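Long-range contacts in lipid binding protein (Grifola frondosa, PDB 5H0Q), which probably binds membrane domains in which sphingomyelin and cholesterol occur together: residues L62-N67 and G97-F102; P72-I77 and E91-N96; N125-S130 and R149-W154. One frame throughout, in Å; residues are numbered along the deposited sequence.

Interaction 1: L62-N67 and G97-F102; sequences LVRVYN and GQWTVF
Val-63 to Tyr-66 run antiparallel to Trp-99 to Phe-102, the two strand axes 4.7 Å apart at closest approach, as neighbours in the larger, mixed sheet of this beta-rich fold. Val-63 with Phe-102 and Val-65 with Thr-100 are hydrogen-bonded pairs, each closed by two N-H...O=C bonds; two more backbone bonds, Asn-67 N to Gln-98 O and Gly-97 N to Asn-67 O (2.7 Å), extend the pairing toward Gly-97.

On the face carrying Val-63, Val-65, Thr-100 and Phe-102, the phenyl ring of Phe-102 folds back over its neighbour. Its CG stands between the backbone N and the carbonyl carbon (chi1 63°), which brings one ring face onto Val-63 CB, 3.8 Å from the ring centroid. Thr-100 CG2 lies alongside Val-65 CB.

The other face belongs to Arg-64, Tyr-66, Trp-99 and Val-101. The indole reaches across to the opposite strand and is held against two residues: Tyr-66 CB sits over its six-membered ring in a CH-pi contact, and Arg-64 CD touches its CZ3 at 3.4 Å. The two aromatic planes meet obliquely at 38°. Trp-99 CZ3 also lies at the edge of the Arg-64 guanidinium, which forms a salt bridge with Glu-197 through NE and hydrogen-bonds Gln-48 through NH1. Tyr-66 OH, hydrogen-bonded to Ala-33 O, also accepts a 2.9 Å hydrogen bond from a water that lies 2.7 Å from Gly-97 O.

Interaction 2: P72-I77 and E91-N96; sequences PITAKI and EKRIGN
Ile-73 and Ile-94 exchange both backbone hydrogen bonds: Ile-73 N gives to Ile-94 O, and Ile-94 N returns the bond to Ile-73 O at 2.9 Å. Two residues on, Ala-75 N donates to Lys-92 O over 2.8 Å, approaching from 32° off the carbonyl plane. Lys-92 O is also touched by Thr-74 CA in a CA-H...O contact. Ile-94 O has a further donor in the side-chain amide of Asn-67, so this one carbonyl links the pairing to the neighbouring strand 60-68.

These bonds attach the short strand 93-94 to strand 73-80 at one edge of a five-stranded antiparallel sheet. On its other side, strand 73-80 bonds through Thr-74 to Gly-121, and Lys-76 and Ile-77 both face Val-119 in a classic beta bulge.

The side chains divide between the two faces. Ile-73 CG1 meets Ile-94 CB at 3.9 Å; Tyr-120 packs against both residues, and Thr-100 against Ile-94. On the opposite face, the extended Arg-93 chain, with CG anti to the backbone N (chi1 -178°), carries its guanidinium back to Pro-72. There Pro-72 CB rests over one face of the group, 3.5 Å from Arg-93 NH2, while that same nitrogen forms a salt bridge with Glu-6. The bent, poorly ordered Lys-92 chain passes Thr-74 CG2 with its CD. At the far end Asn-96 is held at both ends of its amide, OD1 accepting from Gly-70 N and ND2 donating to Ile-7 O and Met-29 O.

Interaction 3: N125-S130 and R149-W154; sequences NLDIFS and RQSGHW
Residues 126-130 of strand 126-134 pair antiparallel with the end of strand 143-150, the two strands being arms of one beta hairpin, and the second segment then leaves the sheet through a type II turn from Gln-150 to His-153. Asp-127 and Arg-149 form the hydrogen-bonded pair, Asp-127 N giving to Arg-149 O and Arg-149 N to Asp-127 O. Ser-151 N adds a bond to Asn-125 O, reaching it from well above the carbonyl plane. The turn is closed by His-153 N on Gln-150 O, and Gly-152 holds its third position with a positive phi of 84°.

Asp-127 is the polar centre. With CG beside its own backbone N (chi1 -81°), the carboxylate lies under the turn, where OD2 accepts from Gly-152 N at 2.9 Å along a nearly straight N-H, though from 56° outside the carboxylate plane. The same oxygen accepts a 2.7 Å bond from a water that in turn accepts from Trp-154 N, and forms a salt bridge with Lys-76 of the strand 73-80.

Trp-154 returns toward the sheet after the turn. Phe-129 CB presses on one face of its six-membered ring, 3.5 Å from the centroid, while His-153 ND1 lies over the opposite face. Asp-127 O meets the indole edge in its plane, 3.6 Å from CZ3. The Phe-129 ring lies oblique to the indole, and Met-163 of helix 160-169 packs against both aromatic residues.

With a turn N-H, a water and an ammonium group all directed at Asp-127 OD2, negative charge on this buried carboxylate is probably well stabilised, and one side chain couples the turn to two strands.

From the N terminus, strand 60-68 is followed by strand 73-80, and the chain comes back through 91-96 to 97-102. Interaction 2 closes the inner loop, 72-77 onto 91-96, and is nested within the longer loop closed by interaction 1. Interaction 3 follows in series, closing the hairpin of strands 126-134 and 143-150. Interaction 1 belongs to the mixed sheet, whereas interactions 2 and 3 lie in the five-stranded antiparallel sheet, toward its two edges. Interactions 1 and 2 touch where the two sheets meet, and a salt bridge across the five-stranded sheet joins interactions 2 and 3. Interactions 1 and 3 do not touch, their nearest atoms being about 6 Å apart.

Interaction 1: L62-N67 and G97-F102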
loop_
_atom_site.group_PDB
_atom_site.type_symbol
_atom_site.label_atom_id
_atom_site.label_comp_id
_atom_site.label_asym_id
_atom_site.label_seq_id
_atom_site.Cartn_x
_atom_site.Cartn_y
_atom_site.Cartn_z
ATOM N N LEU A 62 8.056 -7.212 -0.514
ATOM C CA LEU A 62 7.539 -7.391 0.837
ATOM C C LEU A 62 6.828 -6.074 1.152
ATOM O O LEU A 62 7.477 -5.078 1.469
ATOM C CB LEU A 62 8.635 -7.673 1.858
ATOM C CG LEU A 62 9.481 -8.948 1.839
ATOM C CD1 LEU A 62 8.703 -10.160 1.393
ATOM C CD2 LEU A 62 10.698 -8.744 0.961
ATOM N N VAL A 63 5.506 -6.055 1.017
ATOM C CA VAL A 63 4.743 -4.810 0.971
ATOM C C VAL A 63 4.124 -4.536 2.322
ATOM O O VAL A 63 3.421 -5.395 2.866
ATOM C CB VAL A 63 3.635 -4.856 -0.088
ATOM C CG1 VAL A 63 2.871 -3.534 -0.080
ATOM C CG2 VAL A 63 4.212 -5.130 -1.457
ATOM N N ARG A 64 4.373 -3.341 2.866
ATOM C CA ARG A 64 3.621 -2.860 4.020
ATOM C C ARG A 64 2.799 -1.651 3.582
ATOM O O ARG A 64 3.287 -0.794 2.843
ATOM C CB ARG A 64 4.525 -2.518 5.195
ATOM C CG ARG A 64 5.520 -1.379 5.023
ATOM C CD ARG A 64 6.274 -1.139 6.348
ATOM N NE ARG A 64 7.125 0.044 6.293
ATOM C CZ ARG A 64 8.423 0.061 6.029
ATOM N NH1 ARG A 64 9.102 -1.066 5.831
ATOM N NH2 ARG A 64 9.048 1.229 5.979
ATOM N N VAL A 65 1.575 -1.559 4.090
ATOM C CA VAL A 65 0.612 -0.520 3.707
ATOM C C VAL A 65 0.105 0.127 4.979
ATOM O O VAL A 65 -0.399 -0.581 5.853
ATOM C CB VAL A 65 -0.571 -1.127 2.937
ATOM C CG1 VAL A 65 -1.573 -0.042 2.585
ATOM C CG2 VAL A 65 -0.095 -1.898 1.738
ATOM N N TYR A 66 0.180 1.466 5.072
ATOM C CA TYR A 66 -0.328 2.201 6.224
ATOM C C TYR A 66 -1.452 3.113 5.756
ATOM O O TYR A 66 -1.246 3.938 4.859
ATOM C CB TYR A 66 0.747 3.042 6.927
ATOM C CG TYR A 66 0.291 3.627 8.229
ATOM C CD1 TYR A 66 -0.132 2.807 9.259
ATOM C CD2 TYR A 66 0.262 5.009 8.429
ATOM C CE1 TYR A 66 -0.527 3.337 10.478
ATOM C CE2 TYR A 66 -0.136 5.537 9.638
ATOM C CZ TYR A 66 -0.541 4.703 10.641
ATOM O OH TYR A 66 -0.917 5.196 11.852
ATOM N N ASN A 67 -2.612 2.994 6.390
ATOM C CA ASN A 67 -3.769 3.842 6.085
ATOM C C ASN A 67 -3.844 4.965 7.104
ATOM O O ASN A 67 -4.174 4.731 8.269
ATOM C CB ASN A 67 -5.051 3.022 6.085
ATOM C CG ASN A 67 -6.288 3.893 5.877
ATOM O OD1 ASN A 67 -6.169 5.035 5.462
ATOM N ND2 ASN A 67 -7.446 3.370 6.224
ATOM N N GLY A 97 -5.079 4.214 10.756
ATOM C CA GLY A 97 -4.117 3.846 11.782
ATOM C C GLY A 97 -3.666 2.406 11.749
ATOM O O GLY A 97 -2.891 2.002 12.627
ATOM N N GLN A 98 -4.114 1.620 10.784
ATOM C CA GLN A 98 -3.731 0.226 10.679
ATOM C C GLN A 98 -2.806 -0.010 9.494
ATOM O O GLN A 98 -2.798 0.738 8.513
ATOM C CB GLN A 98 -4.956 -0.682 10.585
ATOM C CG GLN A 98 -5.778 -0.599 11.851
ATOM C CD GLN A 98 -6.880 -1.606 11.903
ATOM O OE1 GLN A 98 -7.641 -1.734 10.964
ATOM N NE2 GLN A 98 -6.950 -2.368 12.993
ATOM N N TRP A 99 -1.983 -1.049 9.641
ATOM C CA TRP A 99 -1.102 -1.587 8.608
ATOM C C TRP A 99 -1.610 -2.933 8.108
ATOM O O TRP A 99 -2.206 -3.708 8.868
ATOM C CB TRP A 99 0.315 -1.865 9.158
ATOM C CG TRP A 99 1.099 -0.717 9.680
ATOM C CD1 TRP A 99 1.032 -0.168 10.916
ATOM C CD2 TRP A 99 2.099 0.009 8.962
ATOM N NE1 TRP A 99 1.938 0.863 11.023
ATOM C CE2 TRP A 99 2.599 0.992 9.829
ATOM C CE3 TRP A 99 2.613 -0.078 7.658
ATOM C CZ2 TRP A 99 3.600 1.879 9.450
ATOM C CZ3 TRP A 99 3.600 0.804 7.281
ATOM C CH2 TRP A 99 4.078 1.770 8.173
ATOM N N THR A 100 -1.317 -3.245 6.841
ATOM C CA THR A 100 -1.290 -4.632 6.424
ATOM C C THR A 100 0.034 -4.927 5.725
ATOM O O THR A 100 0.755 -4.024 5.293
ATOM C CB THR A 100 -2.478 -4.979 5.545
ATOM O OG1 THR A 100 -2.566 -6.398 5.435
ATOM C CG2 THR A 100 -2.375 -4.347 4.164
ATOM N N VAL A 101 0.369 -6.213 5.664
ATOM C CA VAL A 101 1.622 -6.678 5.082
ATOM C C VAL A 101 1.322 -7.891 4.224
ATOM O O VAL A 101 0.563 -8.778 4.627
ATOM C CB VAL A 101 2.658 -7.037 6.166
ATOM C CG1 VAL A 101 3.935 -7.579 5.528
ATOM C CG2 VAL A 101 2.953 -5.811 7.014
ATOM N N PHE A 102 1.950 -7.957 3.059
ATOM C CA PHE A 102 1.836 -9.146 2.236
ATOM C C PHE A 102 3.071 -9.267 1.360
ATOM O O PHE A 102 3.845 -8.319 1.204
ATOM C CB PHE A 102 0.559 -9.109 1.379
ATOM C CG PHE A 102 0.512 -7.973 0.372
ATOM C CD1 PHE A 102 1.053 -8.124 -0.892
ATOM C CD2 PHE A 102 -0.094 -6.774 0.685
ATOM C CE1 PHE A 102 1.017 -7.086 -1.814
ATOM C CE2 PHE A 102 -0.157 -5.744 -0.237
ATOM C CZ PHE A 102 0.407 -5.905 -1.487
HETATM O O HOH W 1 -0.998 3.313 14.061
#

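Interaction 2: P72-I77 and E91-N96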
loop_
_atom_site.group_PDB
_atom_site.type_symbol
_atom_site.label_atom_id
_atom_site.label_comp_id
_atom_site.label_asym_id
_atom_site.label_seq_id
_atom_site.Cartn_x
_atom_site.Cartn_y
_atom_site.Cartn_z
ATOM N N PRO A 72 -11.656 4.185 6.913
ATOM C CA PRO A 72 -11.237 2.854 6.454
ATOM C C PRO A 72 -11.108 2.776 4.949
ATOM O O PRO A 72 -11.831 3.446 4.199
ATOM C CB PRO A 72 -12.363 1.945 6.947
ATOM C CG PRO A 72 -13.568 2.843 6.980
ATOM C CD PRO A 72 -13.050 4.183 7.402
ATOM N N ILE A 73 -10.215 1.905 4.496
ATOM C CA ILE A 73 -10.089 1.619 3.071
ATOM C C ILE A 73 -10.365 0.139 2.867
ATOM O O ILE A 73 -10.129 -0.671 3.766
ATOM C CB ILE A 73 -8.711 2.029 2.505
ATOM C CG1 ILE A 73 -7.576 1.238 3.160
ATOM C CG2 ILE A 73 -8.510 3.540 2.671
ATOM C CD1 ILE A 73 -6.180 1.625 2.698
ATOM N N THR A 74 -10.913 -0.201 1.700
ATOM C CA THR A 74 -11.317 -1.559 1.365
ATOM C C THR A 74 -10.621 -1.993 0.083
ATOM O O THR A 74 -10.617 -1.252 -0.903
ATOM C CB THR A 74 -12.839 -1.639 1.213
ATOM O OG1 THR A 74 -13.439 -1.301 2.467
ATOM C CG2 THR A 74 -13.288 -3.036 0.801
ATOM N N ALA A 75 -10.059 -3.205 0.085
ATOM C CA ALA A 75 -9.402 -3.747 -1.097
ATOM C C ALA A 75 -10.458 -4.005 -2.171
ATOM O O ALA A 75 -11.449 -4.696 -1.920
ATOM C CB ALA A 75 -8.659 -5.039 -0.766
ATOM N N LYS A 76 -10.279 -3.421 -3.347
ATOM C CA LYS A 76 -11.248 -3.584 -4.430
ATOM C C LYS A 76 -10.752 -4.440 -5.571
ATOM O O LYS A 76 -11.558 -5.129 -6.217
ATOM C CB LYS A 76 -11.638 -2.219 -5.002
ATOM C CG LYS A 76 -12.307 -1.313 -3.992
ATOM C CD LYS A 76 -12.789 -0.048 -4.644
ATOM C CE LYS A 76 -14.028 -0.272 -5.513
ATOM N NZ LYS A 76 -13.923 0.425 -6.831
ATOM N N ILE A 77 -9.464 -4.342 -5.884
ATOM C CA ILE A 77 -8.834 -5.089 -6.964
ATOM C C ILE A 77 -7.484 -5.558 -6.462
ATOM O O ILE A 77 -6.770 -4.804 -5.791
ATOM C CB ILE A 77 -8.632 -4.230 -8.225
ATOM C CG1 ILE A 77 -9.966 -3.726 -8.751
ATOM C CG2 ILE A 77 -7.925 -5.019 -9.296
ATOM C CD1 ILE A 77 -9.844 -2.643 -9.824
ATOM N N GLU A 91 -5.914 -8.735 3.477
ATOM C CA GLU A 91 -6.947 -8.126 4.306
ATOM C C GLU A 91 -7.865 -7.278 3.435
ATOM O O GLU A 91 -7.398 -6.512 2.585
ATOM C CB GLU A 91 -6.319 -7.284 5.414
ATOM C CG GLU A 91 -5.673 -8.111 6.508
ATOM C CD GLU A 91 -6.686 -8.892 7.323
ATOM O OE1 GLU A 91 -7.838 -8.425 7.440
ATOM O OE2 GLU A 91 -6.331 -9.976 7.838
ATOM N N LYS A 92 -9.172 -7.418 3.644
ATOM C CA LYS A 92 -10.130 -6.694 2.817
ATOM C C LYS A 92 -10.363 -5.271 3.311
ATOM O O LYS A 92 -10.761 -4.406 2.525
ATOM C CB LYS A 92 -11.460 -7.449 2.781
ATOM C CG LYS A 92 -11.839 -7.985 1.405
ATOM C CD LYS A 92 -12.358 -6.880 0.496
ATOM C CE LYS A 92 -13.872 -6.955 0.322
ATOM N NZ LYS A 92 -14.607 -6.882 1.616
ATOM N N ARG A 93 -10.157 -5.014 4.598
ATOM C CA ARG A 93 -10.492 -3.728 5.197
ATOM C C ARG A 93 -9.362 -3.316 6.120
ATOM O O ARG A 93 -9.012 -4.060 7.044
ATOM C CB ARG A 93 -11.799 -3.808 5.989
ATOM C CG ARG A 93 -12.231 -2.473 6.611
ATOM C CD ARG A 93 -13.303 -2.674 7.650
ATOM N NE ARG A 93 -13.788 -1.414 8.240
ATOM C CZ ARG A 93 -13.215 -0.792 9.266
ATOM N NH1 ARG A 93 -12.110 -1.288 9.807
ATOM N NH2 ARG A 93 -13.727 0.335 9.745
ATOM N N ILE A 94 -8.807 -2.134 5.884
ATOM C CA ILE A 94 -7.732 -1.586 6.695
ATOM C C ILE A 94 -8.249 -0.312 7.358
ATOM O O ILE A 94 -8.590 0.658 6.663
ATOM C CB ILE A 94 -6.478 -1.290 5.861
ATOM C CG1 ILE A 94 -6.066 -2.517 5.019
ATOM C CG2 ILE A 94 -5.369 -0.828 6.794
ATOM C CD1 ILE A 94 -5.041 -2.214 4.012
ATOM N N GLY A 95 -8.338 -0.307 8.681
ATOM C CA GLY A 95 -8.779 0.893 9.361
ATOM C C GLY A 95 -7.741 1.995 9.311
ATOM O O GLY A 95 -6.546 1.768 9.082
ATOM N N ASN A 96 -8.206 3.226 9.544
ATOM C CA ASN A 96 -7.287 4.323 9.728
ATOM C C ASN A 96 -6.380 3.960 10.897
ATOM O O ASN A 96 -6.861 3.466 11.917
ATOM C CB ASN A 96 -8.090 5.590 10.013
ATOM C CG ASN A 96 -7.242 6.809 10.153
ATOM O OD1 ASN A 96 -6.456 7.136 9.276
ATOM N ND2 ASN A 96 -7.406 7.505 11.256
#

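Interaction 3: N125-S130 and R149-W154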
loop_
_atom_site.group_PDB
_atom_site.type_symbol
_atom_site.label_atom_id
_atom_site.label_comp_id
_atom_site.label_asym_id
_atom_site.label_seq_id
_atom_site.Cartn_x
_atom_site.Cartn_y
_atom_site.Cartn_z
ATOM N N ASN A 125 -15.083 7.755 -1.983
ATOM C CA ASN A 125 -15.301 7.289 -3.354
ATOM C C ASN A 125 -14.131 7.636 -4.254
ATOM O O ASN A 125 -14.319 8.017 -5.419
ATOM C CB ASN A 125 -16.606 7.843 -3.932
ATOM C CG ASN A 125 -17.821 7.195 -3.321
ATOM O OD1 ASN A 125 -17.870 5.973 -3.179
ATOM N ND2 ASN A 125 -18.799 8.003 -2.932
ATOM N N LEU A 126 -12.926 7.465 -3.694
ATOM C CA LEU A 126 -11.673 7.457 -4.417
ATOM C C LEU A 126 -11.110 6.040 -4.403
ATOM O O LEU A 126 -11.360 5.256 -3.482
ATOM C CB LEU A 126 -10.653 8.430 -3.790
ATOM C CG LEU A 126 -11.109 9.894 -3.788
ATOM C CD1 LEU A 126 -10.036 10.767 -3.186
ATOM C CD2 LEU A 126 -11.469 10.394 -5.187
ATOM N N ASP A 127 -10.366 5.712 -5.441
ATOM C CA ASP A 127 -9.605 4.477 -5.491
ATOM C C ASP A 127 -8.132 4.825 -5.553
ATOM O O ASP A 127 -7.732 5.774 -6.250
ATOM C CB ASP A 127 -9.977 3.618 -6.701
ATOM C CG ASP A 127 -11.230 2.801 -6.483
ATOM O OD1 ASP A 127 -11.725 2.742 -5.348
ATOM O OD2 ASP A 127 -11.726 2.212 -7.463
ATOM N N ILE A 128 -7.331 4.038 -4.839
ATOM C CA ILE A 128 -5.900 4.248 -4.794
ATOM C C ILE A 128 -5.246 3.036 -5.424
ATOM O O ILE A 128 -5.289 1.947 -4.843
ATOM C CB ILE A 128 -5.393 4.436 -3.369
ATOM C CG1 ILE A 128 -6.123 5.570 -2.673
ATOM C CG2 ILE A 128 -3.892 4.697 -3.416
ATOM C CD1 ILE A 128 -5.898 5.639 -1.181
ATOM N N PHE A 129 -4.597 3.235 -6.568
ATOM C CA PHE A 129 -3.798 2.196 -7.216
ATOM C C PHE A 129 -2.412 2.158 -6.579
ATOM O O PHE A 129 -1.736 3.183 -6.505
ATOM C CB PHE A 129 -3.699 2.507 -8.708
ATOM C CG PHE A 129 -2.837 1.560 -9.501
ATOM C CD1 PHE A 129 -1.460 1.687 -9.483
ATOM C CD2 PHE A 129 -3.400 0.582 -10.302
ATOM C CE1 PHE A 129 -0.652 0.840 -10.221
ATOM C CE2 PHE A 129 -2.595 -0.272 -11.059
ATOM C CZ PHE A 129 -1.217 -0.130 -11.025
ATOM N N SER A 130 -1.993 0.977 -6.111
ATOM C CA SER A 130 -0.667 0.801 -5.543
ATOM C C SER A 130 -0.003 -0.360 -6.265
ATOM O O SER A 130 -0.405 -1.514 -6.093
ATOM C CB SER A 130 -0.757 0.546 -4.047
ATOM O OG SER A 130 -1.447 1.614 -3.422
ATOM N N ARG A 149 -7.315 8.252 -7.838
ATOM C CA ARG A 149 -8.286 8.623 -8.862
ATOM C C ARG A 149 -9.701 8.406 -8.333
ATOM O O ARG A 149 -9.907 7.894 -7.237
ATOM C CB ARG A 149 -8.076 7.806 -10.146
ATOM C CG ARG A 149 -6.758 8.071 -10.854
ATOM C CD ARG A 149 -6.630 9.478 -11.394
ATOM N NE ARG A 149 -5.450 9.636 -12.254
ATOM C CZ ARG A 149 -4.211 9.897 -11.834
ATOM N NH1 ARG A 149 -3.964 10.057 -10.547
ATOM N NH2 ARG A 149 -3.220 10.027 -12.720
ATOM N N GLN A 150 -10.684 8.808 -9.146
ATOM C CA GLN A 150 -12.074 8.537 -8.807
ATOM C C GLN A 150 -12.301 7.032 -8.722
ATOM O O GLN A 150 -11.695 6.246 -9.457
ATOM C CB GLN A 150 -13.020 9.148 -9.853
ATOM C CG GLN A 150 -13.010 10.653 -9.878
ATOM C CD GLN A 150 -14.012 11.252 -8.917
ATOM O OE1 GLN A 150 -14.941 10.580 -8.481
ATOM N NE2 GLN A 150 -13.828 12.521 -8.579
ATOM N N SER A 151 -13.213 6.639 -7.836
ATOM C CA SER A 151 -13.607 5.241 -7.718
ATOM C C SER A 151 -14.012 4.684 -9.073
ATOM O O SER A 151 -14.692 5.352 -9.856
ATOM C CB SER A 151 -14.768 5.102 -6.733
ATOM O OG SER A 151 -15.205 3.756 -6.658
ATOM N N GLY A 152 -13.599 3.447 -9.350
ATOM C CA GLY A 152 -13.900 2.797 -10.613
ATOM C C GLY A 152 -12.962 3.139 -11.748
ATOM O O GLY A 152 -13.141 2.620 -12.860
ATOM N N HIS A 153 -11.951 3.971 -11.504
ATOM C CA HIS A 153 -11.038 4.380 -12.568
ATOM C C HIS A 153 -10.369 3.181 -13.231
ATOM O O HIS A 153 -10.153 3.179 -14.449
ATOM C CB HIS A 153 -9.995 5.331 -11.995
ATOM C CG HIS A 153 -9.108 5.954 -13.021
ATOM N ND1 HIS A 153 -7.996 5.323 -13.530
ATOM C CD2 HIS A 153 -9.164 7.165 -13.623
ATOM C CE1 HIS A 153 -7.407 6.115 -14.409
ATOM N NE2 HIS A 153 -8.092 7.240 -14.479
ATOM N N TRP A 154 -9.998 2.171 -12.446
ATOM C CA TRP A 154 -9.393 0.956 -13.000
ATOM C C TRP A 154 -10.496 -0.082 -13.064
ATOM O O TRP A 154 -11.222 -0.237 -12.086
ATOM C CB TRP A 154 -8.190 0.460 -12.146
ATOM C CG TRP A 154 -7.094 1.512 -12.149
ATOM C CD1 TRP A 154 -6.167 1.719 -13.124
ATOM C CD2 TRP A 154 -6.903 2.564 -11.183
ATOM N NE1 TRP A 154 -5.406 2.822 -12.830
ATOM C CE2 TRP A 154 -5.830 3.355 -11.643
ATOM C CE3 TRP A 154 -7.530 2.908 -9.980
ATOM C CZ2 TRP A 154 -5.376 4.473 -10.948
ATOM C CZ3 TRP A 154 -7.069 4.001 -9.286
ATOM C CH2 TRP A 154 -6.015 4.786 -9.780
HETATM O O HOH W 2 -10.612 1.329 -9.717
#